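PDB 5AEG: alpha-glucosidase YIHQ from Escherichia coli, which hydrolyses sulfoquinovosyl diacylglycerides and simple sulfoquinovosides such as sulfoquinovosyl glycerol, releasing sulfoquinovose for sulfoglycolysis. Local coordinates for residues A[284-290]-A[328-333]. Residues are numbered along the deposited sequence; the frame is centred on the assembly and turned at random.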
ATOM      1  N   GLY A 284     -16.721 -16.123  -2.034  1.00 20.75           N
ATOM      2  CA  GLY A 284     -17.265 -14.949  -1.331  1.00 21.19           C
ATOM      3  C   GLY A 284     -18.048 -13.996  -2.176  1.00 19.83           C
ATOM      4  O   GLY A 284     -17.900 -13.949  -3.393  1.00 19.59           O
ATOM      5  N   ILE A 285     -18.810 -13.186  -1.479  1.00 21.38           N
ATOM      6  CA  ILE A 285     -19.501 -12.035  -1.974  1.00 21.74           C
ATOM      7  C   ILE A 285     -19.111 -10.805  -1.137  1.00 21.30           C
ATOM      8  O   ILE A 285     -19.232 -10.812   0.091  1.00 21.00           O
ATOM      9  CB  ILE A 285     -21.019 -12.266  -1.781  1.00 23.91           C
ATOM     10  CG1 ILE A 285     -21.459 -13.454  -2.689  1.00 24.20           C
ATOM     11  CG2 ILE A 285     -21.805 -11.011  -2.161  1.00 23.47           C
ATOM     12  CD1 ILE A 285     -22.894 -13.807  -2.486  1.00 26.92           C
ATOM     13  N   TRP A 286     -18.699  -9.776  -1.806  1.00 19.85           N
ATOM     14  CA  TRP A 286     -18.252  -8.522  -1.161  1.00 19.55           C
ATOM     15  C   TRP A 286     -19.255  -7.456  -1.678  1.00 20.92           C
ATOM     16  O   TRP A 286     -19.314  -7.160  -2.868  1.00 21.46           O
ATOM     17  CB  TRP A 286     -16.831  -8.153  -1.633  1.00 18.21           C
ATOM     18  CG  TRP A 286     -16.514  -6.739  -1.209  1.00 19.11           C
ATOM     19  CD1 TRP A 286     -16.584  -6.242   0.044  1.00 18.87           C
ATOM     20  CD2 TRP A 286     -16.233  -5.641  -2.068  1.00 16.86           C
ATOM     21  NE1 TRP A 286     -16.302  -4.891   0.047  1.00 22.03           N
ATOM     22  CE2 TRP A 286     -16.073  -4.496  -1.252  1.00 18.96           C
ATOM     23  CE3 TRP A 286     -16.001  -5.528  -3.417  1.00 17.77           C
ATOM     24  CZ2 TRP A 286     -15.827  -3.223  -1.791  1.00 18.98           C
ATOM     25  CZ3 TRP A 286     -15.671  -4.258  -3.940  1.00 18.70           C
ATOM     26  CH2 TRP A 286     -15.636  -3.139  -3.131  1.00 17.81           C
ATOM     27  N   ALA A 287     -20.108  -6.995  -0.776  1.00 22.39           N
ATOM     28  CA  ALA A 287     -21.207  -6.081  -1.096  1.00 21.62           C
ATOM     29  C   ALA A 287     -21.004  -4.811  -0.277  1.00 21.01           C
ATOM     30  O   ALA A 287     -21.406  -4.717   0.919  1.00 22.52           O
ATOM     31  CB  ALA A 287     -22.566  -6.731  -0.727  1.00 22.53           C
ATOM     32  N   GLN A 288     -20.368  -3.832  -0.879  1.00 20.54           N
ATOM     33  CA  GLN A 288     -20.075  -2.608  -0.121  1.00 20.53           C
ATOM     34  C   GLN A 288     -21.340  -1.759   0.260  1.00 20.57           C
ATOM     35  O   GLN A 288     -21.230  -0.907   1.178  1.00 22.35           O
ATOM     36  CB  GLN A 288     -19.045  -1.760  -0.819  1.00 20.75           C
ATOM     37  CG  GLN A 288     -19.456  -1.209  -2.180  1.00 25.60           C
ATOM     38  CD  GLN A 288     -18.436  -0.221  -2.742  1.00 24.97           C
ATOM     39  OE1 GLN A 288     -17.432   0.116  -2.090  1.00 24.61           O
ATOM     40  NE2 GLN A 288     -18.785   0.357  -3.907  1.00 24.40           N
ATOM     41  N   ASP A 289     -22.452  -1.986  -0.447  1.00 21.21           N
ATOM     42  CA  ASP A 289     -23.749  -1.323  -0.112  1.00 20.32           C
ATOM     43  C   ASP A 289     -24.606  -2.035   0.936  1.00 22.52           C
ATOM     44  O   ASP A 289     -25.782  -1.670   1.053  1.00 21.71           O
ATOM     45  CB  ASP A 289     -24.585  -0.980  -1.416  1.00 23.41           C
ATOM     46  CG  ASP A 289     -25.018  -2.167  -2.169  1.00 22.88           C
ATOM     47  OD1 ASP A 289     -24.327  -3.204  -2.045  1.00 22.07           O
ATOM     48  OD2 ASP A 289     -26.072  -2.128  -2.853  1.00 24.16           O
ATOM     49  N   TRP A 290     -23.989  -2.907   1.758  1.00 25.29           N
ATOM     50  CA  TRP A 290     -24.594  -3.581   2.860  1.00 25.41           C
ATOM     51  C   TRP A 290     -25.307  -2.656   3.865  1.00 24.87           C
ATOM     52  O   TRP A 290     -26.260  -3.080   4.530  1.00 25.23           O
ATOM     53  CB  TRP A 290     -23.602  -4.453   3.580  1.00 24.98           C
ATOM     54  CG  TRP A 290     -22.674  -3.676   4.449  1.00 21.89           C
ATOM     55  CD1 TRP A 290     -21.763  -2.752   4.029  1.00 23.89           C
ATOM     56  CD2 TRP A 290     -22.631  -3.664   5.876  1.00 24.11           C
ATOM     57  NE1 TRP A 290     -21.143  -2.198   5.111  1.00 21.15           N
ATOM     58  CE2 TRP A 290     -21.674  -2.714   6.254  1.00 24.46           C
ATOM     59  CE3 TRP A 290     -23.328  -4.348   6.872  1.00 24.62           C
ATOM     60  CZ2 TRP A 290     -21.340  -2.452   7.622  1.00 24.89           C
ATOM     61  CZ3 TRP A 290     -22.988  -4.115   8.237  1.00 26.55           C
ATOM     62  CH2 TRP A 290     -22.005  -3.150   8.574  1.00 27.32           C
ATOM     63  N   VAL A 328     -19.262 -19.951   1.121  1.00 26.70           N
ATOM     64  CA  VAL A 328     -19.257 -18.552   0.627  1.00 27.06           C
ATOM     65  C   VAL A 328     -19.301 -17.662   1.839  1.00 27.81           C
ATOM     66  O   VAL A 328     -20.235 -17.695   2.681  1.00 24.59           O
ATOM     67  CB  VAL A 328     -20.438 -18.277  -0.309  1.00 28.62           C
ATOM     68  CG1 VAL A 328     -20.500 -16.857  -0.822  1.00 29.67           C
ATOM     69  CG2 VAL A 328     -20.419 -19.246  -1.473  1.00 29.17           C
ATOM     70  N   GLN A 329     -18.276 -16.839   1.925  1.00 24.96           N
ATOM     71  CA  GLN A 329     -18.180 -15.793   2.963  1.00 27.77           C
ATOM     72  C   GLN A 329     -18.830 -14.496   2.493  1.00 27.77           C
ATOM     73  O   GLN A 329     -18.974 -14.260   1.267  1.00 24.76           O
ATOM     74  CB  GLN A 329     -16.707 -15.549   3.255  1.00 26.37           C
ATOM     75  CG  GLN A 329     -16.010 -16.693   3.979  1.00 28.22           C
ATOM     76  CD  GLN A 329     -16.491 -16.835   5.430  1.00 33.16           C
ATOM     77  OE1 GLN A 329     -16.776 -15.884   6.093  1.00 30.62           O
ATOM     78  NE2 GLN A 329     -16.671 -18.028   5.855  1.00 33.07           N
ATOM     79  N   PHE A 330     -19.253 -13.660   3.447  1.00 25.09           N
ATOM     80  CA  PHE A 330     -19.833 -12.369   3.121  1.00 25.21           C
ATOM     81  C   PHE A 330     -18.898 -11.302   3.630  1.00 24.38           C
ATOM     82  O   PHE A 330     -18.471 -11.321   4.817  1.00 22.85           O
ATOM     83  CB  PHE A 330     -21.223 -12.130   3.793  1.00 24.25           C
ATOM     84  CG  PHE A 330     -21.821 -10.827   3.414  1.00 22.98           C
ATOM     85  CD1 PHE A 330     -22.342 -10.651   2.150  1.00 26.29           C
ATOM     86  CD2 PHE A 330     -21.786  -9.759   4.274  1.00 24.65           C
ATOM     87  CE1 PHE A 330     -22.867  -9.423   1.776  1.00 25.62           C
ATOM     88  CE2 PHE A 330     -22.308  -8.525   3.889  1.00 22.52           C
ATOM     89  CZ  PHE A 330     -22.821  -8.366   2.650  1.00 23.82           C
ATOM     90  N   LEU A 331     -18.585 -10.377   2.751  1.00 22.90           N
ATOM     91  CA  LEU A 331     -17.675  -9.274   3.102  1.00 21.66           C
ATOM     92  C   LEU A 331     -18.324  -7.919   2.911  1.00 19.97           C
ATOM     93  O   LEU A 331     -19.062  -7.680   1.941  1.00 21.64           O
ATOM     94  CB  LEU A 331     -16.372  -9.347   2.290  1.00 22.66           C
ATOM     95  CG  LEU A 331     -15.431 -10.517   2.478  1.00 23.90           C
ATOM     96  CD1 LEU A 331     -15.852 -11.708   1.653  1.00 24.51           C
ATOM     97  CD2 LEU A 331     -13.992 -10.149   2.089  1.00 26.98           C
ATOM     98  N   ALA A 332     -18.021  -6.994   3.789  1.00 20.71           N
ATOM     99  CA  ALA A 332     -18.697  -5.682   3.814  1.00 22.59           C
ATOM    100  C   ALA A 332     -17.731  -4.530   3.672  1.00 22.84           C
ATOM    101  O   ALA A 332     -16.745  -4.683   3.004  1.00 23.55           O
ATOM    102  CB  ALA A 332     -19.580  -5.604   5.067  1.00 23.64           C
ATOM    103  N   TYR A 333     -18.033  -3.355   4.214  1.00 22.37           N
ATOM    104  CA  TYR A 333     -17.280  -2.144   3.980  1.00 21.98           C
ATOM    105  C   TYR A 333     -17.426  -1.248   5.211  1.00 22.78           C
ATOM    106  O   TYR A 333     -18.562  -1.104   5.759  1.00 18.94           O
ATOM    107  CB  TYR A 333     -17.827  -1.407   2.742  1.00 18.79           C
ATOM    108  CG  TYR A 333     -17.219  -0.079   2.451  1.00 21.06           C
ATOM    109  CD1 TYR A 333     -17.600   1.085   3.175  1.00 19.05           C
ATOM    110  CD2 TYR A 333     -16.306   0.096   1.440  1.00 19.36           C
ATOM    111  CE1 TYR A 333     -16.995   2.304   2.919  1.00 21.11           C
ATOM    112  CE2 TYR A 333     -15.712   1.331   1.174  1.00 23.42           C
ATOM    113  CZ  TYR A 333     -16.057   2.433   1.932  1.00 20.51           C
ATOM    114  OH  TYR A 333     -15.520   3.629   1.686  1.00 21.30           O
TER
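Ile285 and Leu331 belong to two neighbouring parallel strands of the TIM barrel of this family 31 glycoside hydrolase, 282-286 and 329-334. Ile285 straddles Phe330, its register partner: its N donates to Gln329 O (3.0 Å) and its O accepts from Leu331 N (2.8 Å). Ala287 N, bonded to Leu331 O, carries the ladder just past the first strand.

Two indole N-H groups then take over, each hydrogen-bonded to a backbone carbonyl; an indole suits both places, joining a flat apolar face to a donor. With CG anti to the backbone N (chi1 168°), the Trp286 ring reaches along the strands, and NE1 bonds to Ala332 O almost in the indole plane but above the carbonyl plane, bent to 132° at the hydrogen. Trp290, placed by the type I turn 287-290, sends NE1 to a lone pair of Tyr333 O at 2.9 Å. The small Ala332 suits the spot beneath its pyrrole ring, where CB sits 3.5 Å from the centroid, practically on the ring normal, in a CH-pi contact. A leucine in place of Trp290 would probably leave Tyr333 O without this donor and the Ala332 methyl without its aromatic lid.

The Gln288 and Tyr333 side chains lie side by side, pointing the same way, with OE1 of Gln288 3.7 Å from Tyr333 CD2. Ala287 CB touches Phe330 CE1 (3.7 Å), and this flat apolar ring also packs on Ile320 and Trp323 of helix 316-325. Substrate-binding Gln288 gives its NE2 to Gln262, while Tyr333 OH hydrogen-bonds to OD2 of Asp405, the nucleophile.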